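Local coordinates for filamentation induced by cAMP protein Fic (Desulfovibrio alaskensis, PDB 4RGL), which is of undetermined function but belongs to the largely helical Fic/DOC family and carries a C-terminal domain of the helix-turn-helix class, at residues W101-E106 and D159-T164; Q9-I14 and H176-F181; R51-S56 and E67-V72. One frame throughout, in Å; residues are numbered along the deposited sequence.

Interaction 1: W101-E106 and D159-T164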
loop_
_atom_site.group_PDB
_atom_site.type_symbol
_atom_site.label_atom_id
_atom_site.label_comp_id
_atom_site.label_asym_id
_atom_site.label_seq_id
_atom_site.Cartn_x
_atom_site.Cartn_y
_atom_site.Cartn_z
ATOM N N TRP A 101 6.181 -13.575 -8.708
ATOM C CA TRP A 101 5.026 -14.064 -9.450
ATOM C C TRP A 101 4.762 -13.314 -10.764
ATOM O O TRP A 101 4.887 -12.086 -10.840
ATOM C CB TRP A 101 3.769 -14.004 -8.591
ATOM C CG TRP A 101 3.920 -14.675 -7.264
ATOM C CD1 TRP A 101 4.496 -15.886 -7.017
ATOM C CD2 TRP A 101 3.374 -14.232 -6.020
ATOM N NE1 TRP A 101 4.439 -16.170 -5.677
ATOM C CE2 TRP A 101 3.731 -15.184 -5.043
ATOM C CE3 TRP A 101 2.617 -13.114 -5.632
ATOM C CZ2 TRP A 101 3.377 -15.044 -3.699
ATOM C CZ3 TRP A 101 2.282 -12.968 -4.296
ATOM C CH2 TRP A 101 2.649 -13.931 -3.348
ATOM N N ASP A 102 4.305 -14.076 -11.770
ATOM C CA ASP A 102 3.758 -13.586 -13.018
ATOM C C ASP A 102 2.246 -13.832 -12.997
ATOM O O ASP A 102 1.813 -14.960 -12.740
ATOM C CB ASP A 102 4.446 -14.295 -14.217
ATOM C CG ASP A 102 4.013 -13.799 -15.589
ATOM O OD1 ASP A 102 2.786 -13.642 -15.805
ATOM O OD2 ASP A 102 4.877 -13.720 -16.488
ATOM N N ALA A 103 1.447 -12.764 -13.142
ATOM C CA ALA A 103 -0.010 -12.815 -12.942
ATOM C C ALA A 103 -0.714 -13.898 -13.822
ATOM O O ALA A 103 -1.825 -14.319 -13.494
ATOM C CB ALA A 103 -0.615 -11.462 -13.224
ATOM N N SER A 104 -0.078 -14.331 -14.911
ATOM C CA SER A 104 -0.699 -15.296 -15.821
ATOM C C SER A 104 -0.340 -16.760 -15.448
ATOM O O SER A 104 -0.908 -17.695 -16.026
ATOM C CB SER A 104 -0.284 -15.012 -17.260
ATOM O OG SER A 104 1.124 -15.078 -17.414
ATOM N N VAL A 105 0.584 -16.956 -14.477
ATOM C CA VAL A 105 1.021 -18.305 -14.085
ATOM C C VAL A 105 0.092 -18.865 -12.997
ATOM O O VAL A 105 0.032 -18.321 -11.887
ATOM C CB VAL A 105 2.502 -18.318 -13.615
ATOM C CG1 VAL A 105 2.927 -19.722 -13.179
ATOM C CG2 VAL A 105 3.425 -17.789 -14.706
ATOM N N GLU A 106 -0.593 -20.000 -13.301
ATOM C CA GLU A 106 -1.528 -20.643 -12.369
ATOM C C GLU A 106 -0.817 -21.051 -11.075
ATOM O O GLU A 106 -1.358 -20.849 -9.986
ATOM C CB GLU A 106 -2.187 -21.868 -13.024
ATOM C CG GLU A 106 -3.399 -22.386 -12.263
ATOM C CD GLU A 106 -4.151 -23.502 -12.962
ATOM O OE1 GLU A 106 -3.490 -24.404 -13.527
ATOM O OE2 GLU A 106 -5.403 -23.509 -12.891
ATOM N N ASP A 159 -5.075 -17.742 -19.388
ATOM C CA ASP A 159 -4.602 -17.779 -20.773
ATOM C C ASP A 159 -4.930 -16.471 -21.464
ATOM O O ASP A 159 -4.091 -15.929 -22.189
ATOM C CB ASP A 159 -5.221 -18.961 -21.539
ATOM C CG ASP A 159 -4.776 -19.044 -22.993
ATOM O OD1 ASP A 159 -3.546 -19.023 -23.241
ATOM O OD2 ASP A 159 -5.653 -19.166 -23.876
ATOM N N TRP A 160 -6.144 -15.932 -21.207
ATOM C CA TRP A 160 -6.568 -14.650 -21.753
ATOM C C TRP A 160 -5.640 -13.540 -21.298
ATOM O O TRP A 160 -5.208 -12.733 -22.112
ATOM C CB TRP A 160 -8.017 -14.333 -21.338
ATOM C CG TRP A 160 -8.424 -12.923 -21.645
ATOM C CD1 TRP A 160 -8.851 -12.436 -22.845
ATOM C CD2 TRP A 160 -8.330 -11.795 -20.765
ATOM N NE1 TRP A 160 -9.031 -11.074 -22.767
ATOM C CE2 TRP A 160 -8.728 -10.657 -21.499
ATOM C CE3 TRP A 160 -7.962 -11.638 -19.417
ATOM C CZ2 TRP A 160 -8.777 -9.380 -20.929
ATOM C CZ3 TRP A 160 -7.989 -10.370 -18.863
ATOM C CH2 TRP A 160 -8.377 -9.257 -19.619
ATOM N N LEU A 161 -5.327 -13.504 -19.991
ATOM C CA LEU A 161 -4.482 -12.468 -19.397
ATOM C C LEU A 161 -3.068 -12.469 -20.021
ATOM O O LEU A 161 -2.476 -11.404 -20.205
ATOM C CB LEU A 161 -4.393 -12.678 -17.871
ATOM C CG LEU A 161 -3.694 -11.570 -17.072
ATOM C CD1 LEU A 161 -4.481 -10.264 -17.139
ATOM C CD2 LEU A 161 -3.500 -11.986 -15.630
ATOM N N GLU A 162 -2.544 -13.656 -20.359
ATOM C CA GLU A 162 -1.210 -13.773 -20.946
ATOM C C GLU A 162 -1.187 -13.221 -22.386
ATOM O O GLU A 162 -0.224 -12.554 -22.776
ATOM C CB GLU A 162 -0.747 -15.246 -20.935
ATOM C CG GLU A 162 0.693 -15.439 -21.398
ATOM C CD GLU A 162 1.120 -16.886 -21.585
ATOM O OE1 GLU A 162 0.245 -17.781 -21.520
ATOM O OE2 GLU A 162 2.319 -17.116 -21.862
ATOM N N ASN A 163 -2.249 -13.492 -23.166
ATOM C CA ASN A 163 -2.277 -13.156 -24.587
ATOM C C ASN A 163 -3.208 -11.945 -24.894
ATOM O O ASN A 163 -3.508 -11.696 -26.063
ATOM C CB ASN A 163 -2.724 -14.382 -25.409
ATOM C CG ASN A 163 -1.841 -15.601 -25.223
ATOM O OD1 ASN A 163 -0.617 -15.552 -25.420
ATOM N ND2 ASN A 163 -2.458 -16.739 -24.930
ATOM N N THR A 164 -3.614 -11.171 -23.861
ATOM C CA THR A 164 -4.515 -10.032 -24.091
ATOM C C THR A 164 -3.751 -8.835 -24.681
ATOM O O THR A 164 -2.587 -8.596 -24.336
ATOM C CB THR A 164 -5.253 -9.624 -22.803
ATOM O OG1 THR A 164 -6.216 -8.617 -23.124
ATOM C CG2 THR A 164 -4.306 -9.117 -21.708
#
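Ser104 places its CB 3.7 Å from Glu162 CB, and this meeting of two methylene groups brings the loop before helix 106-117 close to helix 150-163. The hydroxyl of Ser104 does not reach for the glutamate. Its OG sits between the backbone N and the carbonyl carbon (chi1 59°), which turns it back along its own segment to Asp102 OD1 at 2.7 Å. That carboxylate oxygen serves two donors. Ser104 OG meets it from above the carboxylate plane, 43° out, whereas Ser104 N donates to the anti lone pair of Asp102 OD1 in a nearly straight bond of 3.1 Å (167°). The hydroxyl bond restrains the rotation of the serine, while the N-H bond closes an Asx turn. The carbon side of Ser104 is what Glu162 encounters; the extended glutamate chain passes alongside, CG 4.0 Å from Ser104 OG.

One residue back on each segment, Leu161 extends a single branch: its CD2 lies 3.6 Å from Ala103 O and 3.8 Å from Ala103 CB. The carbonyl O of Ala103 has its polar partner in Trp196 NE1 of helix 189-202, and Ile200 of that helix touches both Ala103 and Leu161. The loop itself combines the Asx turn at Asp102 with a type I beta turn from Asp102 to Val105, a compact lead-in that places Val105 at the N-cap of helix 106-117 in the helical Fic fold.

Interaction 2: Q9-I14 and H176-F181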
loop_
_atom_site.group_PDB
_atom_site.type_symbol
_atom_site.label_atom_id
_atom_site.label_comp_id
_atom_site.label_asym_id
_atom_site.label_seq_id
_atom_site.Cartn_x
_atom_site.Cartn_y
_atom_site.Cartn_z
ATOM N N GLN A 9 -13.386 -14.823 -24.346
ATOM C CA GLN A 9 -13.051 -13.443 -23.996
ATOM C C GLN A 9 -14.125 -12.854 -23.056
ATOM O O GLN A 9 -15.326 -13.008 -23.302
ATOM C CB GLN A 9 -12.877 -12.549 -25.261
ATOM C CG GLN A 9 -14.146 -12.378 -26.103
ATOM C CD GLN A 9 -14.067 -11.150 -26.975
ATOM O OE1 GLN A 9 -14.302 -10.021 -26.523
ATOM N NE2 GLN A 9 -13.768 -11.344 -28.250
ATOM N N PRO A 10 -13.709 -12.175 -21.966
ATOM C CA PRO A 10 -14.702 -11.586 -21.047
ATOM C C PRO A 10 -15.461 -10.386 -21.692
ATOM O O PRO A 10 -15.055 -9.900 -22.757
ATOM C CB PRO A 10 -13.847 -11.139 -19.849
ATOM C CG PRO A 10 -12.508 -11.833 -20.036
ATOM C CD PRO A 10 -12.334 -11.945 -21.494
ATOM N N PRO A 11 -16.586 -9.902 -21.066
ATOM C CA PRO A 11 -17.371 -8.816 -21.705
ATOM C C PRO A 11 -16.649 -7.460 -21.656
ATOM O O PRO A 11 -17.120 -6.524 -20.999
ATOM C CB PRO A 11 -18.662 -8.782 -20.880
ATOM C CG PRO A 11 -18.279 -9.342 -19.555
ATOM C CD PRO A 11 -17.247 -10.394 -19.836
ATOM N N TYR A 12 -15.551 -7.335 -22.404
ATOM C CA TYR A 12 -14.787 -6.102 -22.441
ATOM C C TYR A 12 -15.263 -5.214 -23.587
ATOM O O TYR A 12 -15.063 -5.552 -24.758
ATOM C CB TYR A 12 -13.281 -6.400 -22.574
ATOM N N THR A 13 -15.969 -4.110 -23.251
ATOM C CA THR A 13 -16.416 -3.111 -24.240
ATOM C C THR A 13 -15.989 -1.710 -23.774
ATOM O O THR A 13 -16.402 -1.262 -22.701
ATOM C CB THR A 13 -17.941 -3.198 -24.467
ATOM O OG1 THR A 13 -18.607 -3.081 -23.211
ATOM C CG2 THR A 13 -18.359 -4.496 -25.165
ATOM N N ILE A 14 -15.109 -1.047 -24.555
ATOM C CA ILE A 14 -14.530 0.255 -24.186
ATOM C C ILE A 14 -15.620 1.366 -24.224
ATOM O O ILE A 14 -16.685 1.169 -24.806
ATOM C CB ILE A 14 -13.310 0.615 -25.116
ATOM C CG1 ILE A 14 -12.233 -0.517 -25.116
ATOM C CG2 ILE A 14 -12.687 1.956 -24.720
ATOM C CD1 ILE A 14 -12.559 -1.756 -26.037
ATOM N N HIS A 176 -10.002 -8.850 -12.285
ATOM C CA HIS A 176 -10.645 -8.680 -10.972
ATOM C C HIS A 176 -12.122 -9.049 -11.055
ATOM O O HIS A 176 -12.620 -9.788 -10.214
ATOM C CB HIS A 176 -10.486 -7.213 -10.489
ATOM C CG HIS A 176 -10.730 -7.010 -9.016
ATOM N ND1 HIS A 176 -9.896 -6.211 -8.254
ATOM C CD2 HIS A 176 -11.696 -7.519 -8.215
ATOM C CE1 HIS A 176 -10.396 -6.234 -7.030
ATOM N NE2 HIS A 176 -11.467 -7.023 -6.954
ATOM N N TYR A 177 -12.808 -8.566 -12.100
ATOM C CA TYR A 177 -14.232 -8.803 -12.316
ATOM C C TYR A 177 -14.510 -10.277 -12.579
ATOM O O TYR A 177 -15.439 -10.841 -11.996
ATOM C CB TYR A 177 -14.732 -7.948 -13.486
ATOM C CG TYR A 177 -16.146 -8.258 -13.920
ATOM C CD1 TYR A 177 -17.238 -7.764 -13.212
ATOM C CD2 TYR A 177 -16.395 -8.931 -15.113
ATOM C CE1 TYR A 177 -18.543 -7.986 -13.645
ATOM C CE2 TYR A 177 -17.696 -9.124 -15.578
ATOM C CZ TYR A 177 -18.767 -8.658 -14.837
ATOM O OH TYR A 177 -20.053 -8.882 -15.275
ATOM N N GLU A 178 -13.715 -10.905 -13.446
ATOM C CA GLU A 178 -13.888 -12.316 -13.767
ATOM C C GLU A 178 -13.544 -13.200 -12.566
ATOM O O GLU A 178 -14.309 -14.107 -12.232
ATOM C CB GLU A 178 -13.031 -12.701 -14.973
ATOM C CG GLU A 178 -13.523 -12.102 -16.281
ATOM C CD GLU A 178 -14.925 -12.527 -16.676
ATOM O OE1 GLU A 178 -15.237 -13.734 -16.559
ATOM O OE2 GLU A 178 -15.707 -11.654 -17.111
ATOM N N PHE A 179 -12.410 -12.898 -11.881
ATOM C CA PHE A 179 -11.947 -13.654 -10.712
ATOM C C PHE A 179 -12.998 -13.638 -9.597
ATOM O O PHE A 179 -13.232 -14.664 -8.967
ATOM C CB PHE A 179 -10.611 -13.077 -10.193
ATOM C CG PHE A 179 -9.966 -13.884 -9.094
ATOM C CD1 PHE A 179 -10.310 -13.677 -7.760
ATOM C CD2 PHE A 179 -8.996 -14.833 -9.384
ATOM C CE1 PHE A 179 -9.733 -14.446 -6.743
ATOM C CE2 PHE A 179 -8.397 -15.581 -8.363
ATOM C CZ PHE A 179 -8.772 -15.382 -7.048
ATOM N N GLU A 180 -13.631 -12.470 -9.356
ATOM C CA GLU A 180 -14.643 -12.332 -8.303
ATOM C C GLU A 180 -15.879 -13.197 -8.626
ATOM O O GLU A 180 -16.487 -13.764 -7.718
ATOM C CB GLU A 180 -15.045 -10.849 -8.130
ATOM C CG GLU A 180 -15.753 -10.539 -6.807
ATOM C CD GLU A 180 -17.255 -10.798 -6.761
ATOM O OE1 GLU A 180 -17.845 -11.095 -7.826
ATOM O OE2 GLU A 180 -17.854 -10.593 -5.681
ATOM N N PHE A 181 -16.237 -13.305 -9.926
ATOM C CA PHE A 181 -17.375 -14.114 -10.355
ATOM C C PHE A 181 -17.110 -15.608 -10.127
ATOM O O PHE A 181 -18.034 -16.349 -9.765
ATOM C CB PHE A 181 -17.697 -13.853 -11.837
ATOM C CG PHE A 181 -18.691 -14.827 -12.438
ATOM C CD1 PHE A 181 -20.056 -14.667 -12.235
ATOM C CD2 PHE A 181 -18.257 -15.914 -13.194
ATOM C CE1 PHE A 181 -20.972 -15.584 -12.769
ATOM C CE2 PHE A 181 -19.172 -16.833 -13.717
ATOM C CZ PHE A 181 -20.524 -16.656 -13.511
#
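Pro10 and Pro11 meet Glu178 and Tyr177 where the N-terminal arm of the chain runs past helix 168-182 of the Fic fold, and the arm bends there in an inverse gamma turn centred on Pro11. Beyond its last turn, the helix leads into the Fic signature loop that begins at His183. Pro10 comes first. Its ring crosses the glutamate side chain at a slant, with CB 3.3 Å from Glu178 OE2 and CG 3.9 Å from Glu178 CG. The same proline also touches Trp160 of helix 150-163 and Ile174 of helix 168-182, so it contacts two successive helices.

Pro11 follows. Its side chain and that of Glu178 point toward each other from opposite directions, with Pro11 CD 3.4 Å from Glu178 OE2. One carboxylate oxygen thus touches both prolines, which lie on the same side of it. The bend of the glutamate chain at its second torsion (chi2 -61°) folds the carboxylate over to them. These are contacts of carbon with oxygen, and no hydrogen bond joins the two segments. Pro11 also sets its CG 4.0 Å from Tyr177 CE2, the two side chains crossing at about a right angle.

Farther along, Thr13 pairs through its hydroxyl with Thr238. Between them, the gamma turn is closed by Tyr12 N, which donates to Pro10 O at 2.6 Å.

Interaction 3: R51-S56 and E67-V72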
loop_
_atom_site.group_PDB
_atom_site.type_symbol
_atom_site.label_atom_id
_atom_site.label_comp_id
_atom_site.label_asym_id
_atom_site.label_seq_id
_atom_site.Cartn_x
_atom_site.Cartn_y
_atom_site.Cartn_z
ATOM N N ARG A 51 -1.258 0.381 4.612
ATOM C CA ARG A 51 -2.593 0.892 4.261
ATOM C C ARG A 51 -3.327 -0.087 3.338
ATOM O O ARG A 51 -4.510 -0.361 3.551
ATOM C CB ARG A 51 -2.494 2.272 3.594
ATOM C CG ARG A 51 -2.114 3.394 4.551
ATOM C CD ARG A 51 -2.024 4.724 3.836
ATOM N NE ARG A 51 -3.318 5.130 3.286
ATOM C CZ ARG A 51 -3.467 6.081 2.372
ATOM N NH1 ARG A 51 -2.404 6.693 1.861
ATOM N NH2 ARG A 51 -4.675 6.393 1.923
ATOM N N THR A 52 -2.618 -0.626 2.313
ATOM C CA THR A 52 -3.175 -1.625 1.389
ATOM C C THR A 52 -3.662 -2.875 2.170
ATOM O O THR A 52 -4.801 -3.317 1.985
ATOM C CB THR A 52 -2.114 -2.009 0.332
ATOM O OG1 THR A 52 -1.921 -0.909 -0.553
ATOM C CG2 THR A 52 -2.499 -3.256 -0.466
ATOM N N ILE A 53 -2.810 -3.409 3.052
ATOM C CA ILE A 53 -3.116 -4.612 3.815
ATOM C C ILE A 53 -4.294 -4.354 4.764
ATOM O O ILE A 53 -5.277 -5.097 4.733
ATOM C CB ILE A 53 -1.855 -5.100 4.585
ATOM C CG1 ILE A 53 -0.757 -5.572 3.585
ATOM C CG2 ILE A 53 -2.213 -6.211 5.576
ATOM C CD1 ILE A 53 0.613 -5.669 4.165
ATOM N N GLN A 54 -4.215 -3.278 5.574
ATOM C CA GLN A 54 -5.261 -2.959 6.539
ATOM C C GLN A 54 -6.616 -2.796 5.837
ATOM O O GLN A 54 -7.592 -3.401 6.260
ATOM C CB GLN A 54 -4.902 -1.689 7.329
ATOM C CG GLN A 54 -5.861 -1.381 8.492
ATOM C CD GLN A 54 -7.168 -0.790 8.032
ATOM O OE1 GLN A 54 -7.213 0.070 7.153
ATOM N NE2 GLN A 54 -8.248 -1.193 8.661
ATOM N N ALA A 55 -6.663 -2.010 4.744
ATOM C CA ALA A 55 -7.916 -1.762 4.025
ATOM C C ALA A 55 -8.445 -3.043 3.364
ATOM O O ALA A 55 -9.621 -3.365 3.524
ATOM C CB ALA A 55 -7.718 -0.679 2.980
ATOM N N SER A 56 -7.565 -3.799 2.655
ATOM C CA SER A 56 -7.969 -5.055 1.988
ATOM C C SER A 56 -8.580 -6.037 2.998
ATOM O O SER A 56 -9.623 -6.633 2.719
ATOM C CB SER A 56 -6.775 -5.699 1.284
ATOM O OG SER A 56 -7.147 -6.880 0.592
ATOM N N GLU A 67 -3.481 1.648 13.026
ATOM C CA GLU A 67 -2.494 1.707 14.108
ATOM C C GLU A 67 -2.111 0.279 14.578
ATOM O O GLU A 67 -0.931 0.004 14.816
ATOM C CB GLU A 67 -3.051 2.537 15.289
ATOM C CG GLU A 67 -2.074 2.709 16.448
ATOM C CD GLU A 67 -2.630 3.459 17.650
ATOM O OE1 GLU A 67 -3.616 4.214 17.480
ATOM O OE2 GLU A 67 -2.042 3.332 18.749
ATOM N N GLN A 68 -3.110 -0.631 14.671
ATOM C CA GLN A 68 -2.875 -2.019 15.090
ATOM C C GLN A 68 -2.109 -2.795 14.012
ATOM O O GLN A 68 -1.081 -3.402 14.310
ATOM C CB GLN A 68 -4.203 -2.726 15.413
ATOM C CG GLN A 68 -4.871 -2.220 16.685
ATOM C CD GLN A 68 -6.164 -2.947 16.964
ATOM O OE1 GLN A 68 -7.175 -2.761 16.275
ATOM N NE2 GLN A 68 -6.171 -3.764 18.011
ATOM N N VAL A 69 -2.596 -2.749 12.747
ATOM C CA VAL A 69 -1.948 -3.445 11.627
ATOM C C VAL A 69 -0.475 -2.977 11.497
ATOM O O VAL A 69 0.419 -3.807 11.310
ATOM C CB VAL A 69 -2.733 -3.235 10.308
ATOM C CG1 VAL A 69 -1.950 -3.765 9.107
ATOM C CG2 VAL A 69 -4.109 -3.888 10.390
ATOM N N THR A 70 -0.225 -1.661 11.694
ATOM C CA THR A 70 1.132 -1.110 11.689
ATOM C C THR A 70 1.977 -1.788 12.773
ATOM O O THR A 70 3.068 -2.278 12.484
ATOM C CB THR A 70 1.090 0.415 11.895
ATOM O OG1 THR A 70 0.292 1.003 10.871
ATOM C CG2 THR A 70 2.475 1.040 11.897
ATOM N N ALA A 71 1.438 -1.866 14.011
ATOM C CA ALA A 71 2.137 -2.461 15.142
ATOM C C ALA A 71 2.434 -3.959 14.902
ATOM O O ALA A 71 3.506 -4.433 15.276
ATOM C CB ALA A 71 1.321 -2.285 16.408
ATOM N N VAL A 72 1.488 -4.696 14.251
ATOM C CA VAL A 72 1.692 -6.119 13.918
ATOM C C VAL A 72 2.892 -6.260 13.001
ATOM O O VAL A 72 3.809 -7.024 13.294
ATOM C CB VAL A 72 0.428 -6.752 13.270
ATOM C CG1 VAL A 72 0.684 -8.208 12.883
ATOM C CG2 VAL A 72 -0.769 -6.645 14.189
#
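Gln54 NE2 donates to the backbone O of Leu64, and the same glutamine lays its carbon stem against Val69, so one residue serves both the connection and the interface of two consecutive helices joined by a short loop, 42-59 and 66-74. From Ser56, running past the end of helix 42-59, the sequence matches the inhibitory motif of many Fic proteins, (S/T)xxxE(G/N). Consistent with that assignment, which rests on sequence, Ser56 OG is hydrogen-bonded to Arg194, an arginine of the Fic signature sequence.

Across the contact the backbones come closest at Gln54 and Val69, whose CA atoms are 6.1 Å apart. Val69 supplies most of the second helix's share by driving its isopropyl group into the flank of the first. Its CG2 approaches Gln54 CG to 3.6 Å and Gln54 CB to 3.9 Å, while CG1 lies 4.0 Å from Gln54 CB. Both methyls lean on the same side of the glutamine's aliphatic stem, the two side chains lying about at right angles.

The torsions of Gln54 explain how it plays its two parts. Its CG stands anti to the backbone N (chi1 -172°), which lays the methylene groups against the valine; the next torsion then bends the chain (chi2 -77°) and carries the amide away from Val69 to the loop joining the helices. Val88 and Ala91 of helix 82-95 extend the buried apolar patch, touching Val69 and Ile53 respectively. Ile53, with Gln54 one of the two residues of segment 51-56 that touch Val69, makes a looser approach of its own, with CG2 4.3 Å from Val69 CG1.

Interactions 1 and 2 are neighbours, their centres 14 Å apart on the same side of the chain's centre, and they touch where Trp160 NE1 lies 3.6 Å from Pro10 CD. Helices 150-163 and 168-182, one carrying each contact, are consecutive in the chain. Interaction 3 is more remote, its centre 29 Å from both others. Interactions 1 and 3 have their nearest atoms about 11 Å apart. Between interactions 2 and 3 the nearest atoms are about 8 Å apart. Along the chain, interaction 2 encloses the other two, which follow each other in series. The Fic signature loop follows segment 176-181, and interaction 3 reaches the signature region through the end of helix 42-59.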